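Tv2483 (Treponema vincentii, PDB 6DET) binds L-arginine with high selectivity as a lipoprotein of the solute-binding family 3, and probably delivers it to an ABC transporter for uptake. Local coordinates at residues 189-194 with 212-217; 122-127 with 154-159. All coordinates share one frame; numbering follows the deposited sequence.

Contact 1 (189-194 with 212-217); sequences AIVVDL and EAISTE. With ARG (arginine), chain B.
Val191 and Ile214 meet through their methyl groups: CD1 of Ile214 touches both branches of the valine about equally, 4.0 Å from Val191 CG2 and 4.1 Å from Val191 CG1. A chi1 of 58° places the isoleucine's CG1 between the backbone N and the carbonyl carbon, the chain runs extended from there (chi2 174°), and CD1 ends up against the valine, the two side chains meeting at a slant.

Two residues on, Asp193 turns from packing to ligand binding. Its OD2 accepts a hydrogen bond from the alpha-amino group of the bound arginine, with 2.8 Å between Asp193 OD2 and ARG N, and Tyr219 shares that oxygen. The other oxygen faces a second acid: Asp193 OD1 lies 4.4 Å from Glu217 OE2, a pair of like charges that Lys124 bridges by salt bridges to Asp193 OD1 and Glu217 OE1, while Ser104 and Asn122 bond to Glu217 OE2. Two residues earlier in the same segment, OG of Ser215 donates to Glu217 OE1 at 2.9 Å, from above the carboxylate plane.

No hydrogen bond joins 189-194 to 212-217; in the mixed sheet of this family 3 solute-binding fold, strand 120-129 runs between them, antiparallel to both 189-193 and 215-223. Helix 153-158 closes over the apolar end, where its Leu157 touches Val191 and Ile214, while helix 175-184 packs against Ile190 and Val192.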
# COMPACT_ATOMS: atom_id res chain seq x y z
N ALA A 189 6.95 -16.15 -11.52
CA ALA A 189 7.14 -15.45 -10.27
C ALA A 189 6.17 -14.28 -10.24
O ALA A 189 5.63 -13.89 -11.27
CB ALA A 189 8.56 -14.94 -10.12
N ILE A 190 6.00 -13.71 -9.04
CA ILE A 190 5.19 -12.52 -8.81
C ILE A 190 5.92 -11.57 -7.89
O ILE A 190 6.77 -11.97 -7.08
CB ILE A 190 3.81 -12.85 -8.22
CG1 ILE A 190 3.93 -13.32 -6.76
CG2 ILE A 190 3.08 -13.88 -9.09
CD1 ILE A 190 2.63 -13.65 -6.09
N VAL A 191 5.56 -10.30 -8.00
CA VAL A 191 6.00 -9.25 -7.07
C VAL A 191 4.85 -8.95 -6.11
O VAL A 191 3.70 -8.75 -6.54
CB VAL A 191 6.41 -7.96 -7.81
CG1 VAL A 191 6.80 -6.87 -6.80
CG2 VAL A 191 7.53 -8.23 -8.73
N VAL A 192 5.15 -8.92 -4.81
CA VAL A 192 4.18 -8.52 -3.80
C VAL A 192 4.90 -7.61 -2.82
O VAL A 192 6.13 -7.52 -2.81
CB VAL A 192 3.57 -9.74 -3.07
CG1 VAL A 192 2.78 -10.61 -4.05
CG2 VAL A 192 4.64 -10.60 -2.41
N ASP A 193 4.11 -6.88 -2.03
CA ASP A 193 4.67 -6.06 -0.95
C ASP A 193 4.80 -6.93 0.29
O ASP A 193 3.88 -7.67 0.65
CB ASP A 193 3.82 -4.83 -0.61
CG ASP A 193 3.80 -3.76 -1.69
OD1 ASP A 193 4.57 -3.83 -2.67
OD2 ASP A 193 3.01 -2.79 -1.52
N LEU A 194 5.97 -6.84 0.93
CA LEU A 194 6.18 -7.55 2.18
C LEU A 194 5.06 -7.30 3.18
O LEU A 194 4.55 -8.25 3.79
CB LEU A 194 7.53 -7.13 2.78
CG LEU A 194 7.90 -7.79 4.10
CD1 LEU A 194 8.07 -9.29 3.91
CD2 LEU A 194 9.19 -7.17 4.62
N GLU A 212 16.84 -11.82 -1.99
CA GLU A 212 17.08 -10.40 -2.28
C GLU A 212 15.76 -9.72 -2.62
O GLU A 212 15.06 -10.13 -3.55
CB GLU A 212 18.08 -10.25 -3.42
CG GLU A 212 18.57 -8.84 -3.63
CD GLU A 212 19.80 -8.78 -4.51
OE1 GLU A 212 19.97 -9.70 -5.34
OE2 GLU A 212 20.59 -7.83 -4.36
N ALA A 213 15.40 -8.70 -1.84
CA ALA A 213 14.27 -7.86 -2.18
C ALA A 213 14.66 -6.96 -3.35
O ALA A 213 15.85 -6.69 -3.58
CB ALA A 213 13.86 -7.01 -0.98
N ILE A 214 13.66 -6.48 -4.10
CA ILE A 214 13.94 -5.62 -5.25
C ILE A 214 13.72 -4.14 -4.96
O ILE A 214 14.05 -3.31 -5.81
CB ILE A 214 13.11 -6.03 -6.49
CG1 ILE A 214 11.62 -5.98 -6.21
CG2 ILE A 214 13.52 -7.43 -6.94
CD1 ILE A 214 10.76 -6.24 -7.48
N SER A 215 13.18 -3.79 -3.80
CA SER A 215 13.01 -2.40 -3.45
C SER A 215 12.95 -2.28 -1.94
O SER A 215 12.56 -3.21 -1.24
CB SER A 215 11.73 -1.83 -4.05
OG SER A 215 10.66 -2.13 -3.18
N THR A 216 13.29 -1.09 -1.45
CA THR A 216 13.02 -0.73 -0.08
C THR A 216 12.29 0.60 -0.12
O THR A 216 12.68 1.50 -0.88
CB THR A 216 14.31 -0.66 0.76
OG1 THR A 216 14.00 -0.12 2.04
CG2 THR A 216 15.33 0.19 0.10
N GLU A 217 11.20 0.70 0.64
CA GLU A 217 10.19 1.72 0.40
C GLU A 217 9.61 2.20 1.72
O GLU A 217 9.79 1.58 2.77
CB GLU A 217 8.98 1.21 -0.43
CG GLU A 217 9.28 0.47 -1.67
CD GLU A 217 8.04 -0.14 -2.35
OE1 GLU A 217 8.23 -0.64 -3.48
OE2 GLU A 217 6.93 -0.22 -1.78
N ARG B . 2.27 -0.36 -2.74
CA ARG B . 1.36 -0.48 -3.90
C ARG B . 1.24 0.87 -4.59
O ARG B . 1.52 1.90 -3.94
CB ARG B . -0.02 -0.97 -3.48
CG ARG B . -0.05 -2.40 -2.94
CD ARG B . -1.42 -2.85 -2.44
NE ARG B . -2.36 -2.90 -3.54
CZ ARG B . -3.36 -2.03 -3.72
NH1 ARG B . -4.12 -2.18 -4.81
NH2 ARG B . -3.58 -1.03 -2.87
OXT ARG B . 0.84 0.94 -5.76

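Contact 2 (122-127 with 154-159); sequences NAKIVV and DEALLN
Lys124 and Ala156 make the closest approach, and it is purely apolar: the lysine's methylene CD rests 3.7 Å from the methyl CB of Ala156, so the helix meets the middle of the lysine chain and not its charged end. A second apolar touch lies further along the strand, where Val126 CG2 and Leu157 CD2 stand 4.5 Å apart, a looser fit made by the end of the leucine side chain. Lys124 and Val126, two apart, point from the same face of the strand toward the helix.

The polar end of Lys124 serves other partners. The chain is extended as far as CE and then bends (chi4 35°), and NZ goes to the two acids of contact 1, near the bound arginine, while CD stays against Ala156.

No hydrogen bond joins the two segments; bonds within 154-159 instead tie the helix end together. Leu158 N bonds to Asp154 O at 2.9 Å, and the amide of Asn159 folds back to the last turn, with ND2 giving a nearly straight bond (168°) to Glu155 O at 3.1 Å. Glu155 O lies in the amide plane of Asn159, while ND2 stands above the carbonyl plane of Glu155.

This is a helix packed on a face of the mixed sheet: strand 120-129 is flanked there by 189-193 and 215-223, and helix 153-158 lies over this part of it. Ile214 packs on Lys124, Ala156 and Leu157, while strand 167-172 supplies Ile169 against Leu157 and Leu158.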
# COMPACT_ATOMS: atom_id res chain seq x y z
N ASN A 122 8.31 -0.70 3.82
CA ASN A 122 7.92 -1.84 3.01
C ASN A 122 9.07 -2.21 2.10
O ASN A 122 10.03 -1.45 1.92
CB ASN A 122 6.66 -1.53 2.20
CG ASN A 122 6.26 -2.69 1.32
OD1 ASN A 122 5.95 -3.78 1.82
ND2 ASN A 122 6.28 -2.46 -0.00
N ALA A 123 8.98 -3.41 1.55
CA ALA A 123 9.90 -3.86 0.53
C ALA A 123 9.09 -4.67 -0.47
O ALA A 123 8.15 -5.37 -0.08
CB ALA A 123 11.00 -4.73 1.11
N LYS A 124 9.43 -4.54 -1.74
CA LYS A 124 8.89 -5.42 -2.76
C LYS A 124 9.76 -6.67 -2.79
O LYS A 124 10.98 -6.58 -2.83
CB LYS A 124 8.89 -4.74 -4.11
CG LYS A 124 7.66 -3.80 -4.25
CD LYS A 124 7.64 -3.03 -5.53
CE LYS A 124 6.39 -2.16 -5.64
NZ LYS A 124 5.93 -1.60 -4.33
N ILE A 125 9.10 -7.83 -2.80
CA ILE A 125 9.76 -9.12 -2.79
C ILE A 125 9.20 -9.96 -3.94
O ILE A 125 8.10 -9.71 -4.44
CB ILE A 125 9.55 -9.83 -1.44
CG1 ILE A 125 8.05 -10.00 -1.15
CG2 ILE A 125 10.19 -9.01 -0.33
CD1 ILE A 125 7.73 -10.82 0.06
N VAL A 126 9.98 -10.95 -4.35
CA VAL A 126 9.62 -11.84 -5.46
C VAL A 126 9.30 -13.21 -4.88
O VAL A 126 10.09 -13.78 -4.12
CB VAL A 126 10.73 -11.93 -6.50
CG1 VAL A 126 10.33 -12.92 -7.60
CG2 VAL A 126 10.98 -10.55 -7.10
N VAL A 127 8.13 -13.73 -5.27
CA VAL A 127 7.62 -15.00 -4.75
C VAL A 127 7.53 -15.98 -5.90
O VAL A 127 7.10 -15.62 -7.01
CB VAL A 127 6.26 -14.82 -4.05
CG1 VAL A 127 5.69 -16.16 -3.59
CG2 VAL A 127 6.39 -13.86 -2.84
N ASP A 154 6.48 -3.00 -12.17
CA ASP A 154 7.28 -3.10 -13.37
C ASP A 154 8.55 -2.27 -13.24
O ASP A 154 9.64 -2.72 -13.61
CB ASP A 154 6.46 -2.66 -14.58
CG ASP A 154 5.74 -1.34 -14.38
OD1 ASP A 154 5.61 -0.84 -13.24
OD2 ASP A 154 5.28 -0.82 -15.41
N GLU A 155 8.43 -1.06 -12.68
CA GLU A 155 9.62 -0.23 -12.50
C GLU A 155 10.57 -0.85 -11.50
O GLU A 155 11.80 -0.80 -11.68
CB GLU A 155 9.22 1.17 -12.03
CG GLU A 155 8.39 1.98 -13.01
CD GLU A 155 8.01 3.34 -12.46
OE1 GLU A 155 8.46 3.68 -11.34
OE2 GLU A 155 7.27 4.07 -13.14
N ALA A 156 10.04 -1.44 -10.43
CA ALA A 156 10.91 -2.10 -9.47
C ALA A 156 11.71 -3.22 -10.13
O ALA A 156 12.92 -3.33 -9.93
CB ALA A 156 10.10 -2.63 -8.30
N LEU A 157 11.04 -4.04 -10.97
CA LEU A 157 11.74 -5.15 -11.64
C LEU A 157 12.75 -4.65 -12.66
O LEU A 157 13.88 -5.15 -12.74
CB LEU A 157 10.74 -6.08 -12.33
CG LEU A 157 9.83 -6.98 -11.50
CD1 LEU A 157 8.68 -7.55 -12.39
CD2 LEU A 157 10.61 -8.11 -10.83
N LEU A 158 12.34 -3.68 -13.49
CA LEU A 158 13.22 -3.09 -14.49
C LEU A 158 14.45 -2.43 -13.87
O LEU A 158 15.39 -2.11 -14.61
CB LEU A 158 12.47 -2.05 -15.32
CG LEU A 158 11.77 -2.54 -16.59
CD1 LEU A 158 10.92 -3.76 -16.32
CD2 LEU A 158 10.92 -1.42 -17.18
N ASN A 159 14.46 -2.22 -12.56
CA ASN A 159 15.62 -1.66 -11.88
C ASN A 159 16.53 -2.72 -11.28
O ASN A 159 17.53 -2.38 -10.64
CB ASN A 159 15.18 -0.69 -10.79
CG ASN A 159 15.22 0.73 -11.27
OD1 ASN A 159 16.28 1.36 -11.28
ND2 ASN A 159 14.08 1.23 -11.72

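How the contacts relate
Both contacts are buried, with centres about 4 Å apart, and they share one region of the sheet. Contact 1 links strand 189-193 to segment 212-217, which leads into strand 215-223, across strand 120-129, and contact 2 sets that intervening strand under helix 153-158. The contacts also join directly: Glu217 OE1 and Lys124 NZ form a salt bridge at 2.6 Å, and Glu217 N probably hydrogen-bonds to Asn122 O at 2.8 Å. Their chemistry diverges with place. Contact 1 passes from hydrocarbon to carboxylates at the arginine site, whereas contact 2 is entirely apolar across its segments and comes near the ligand at Lys124.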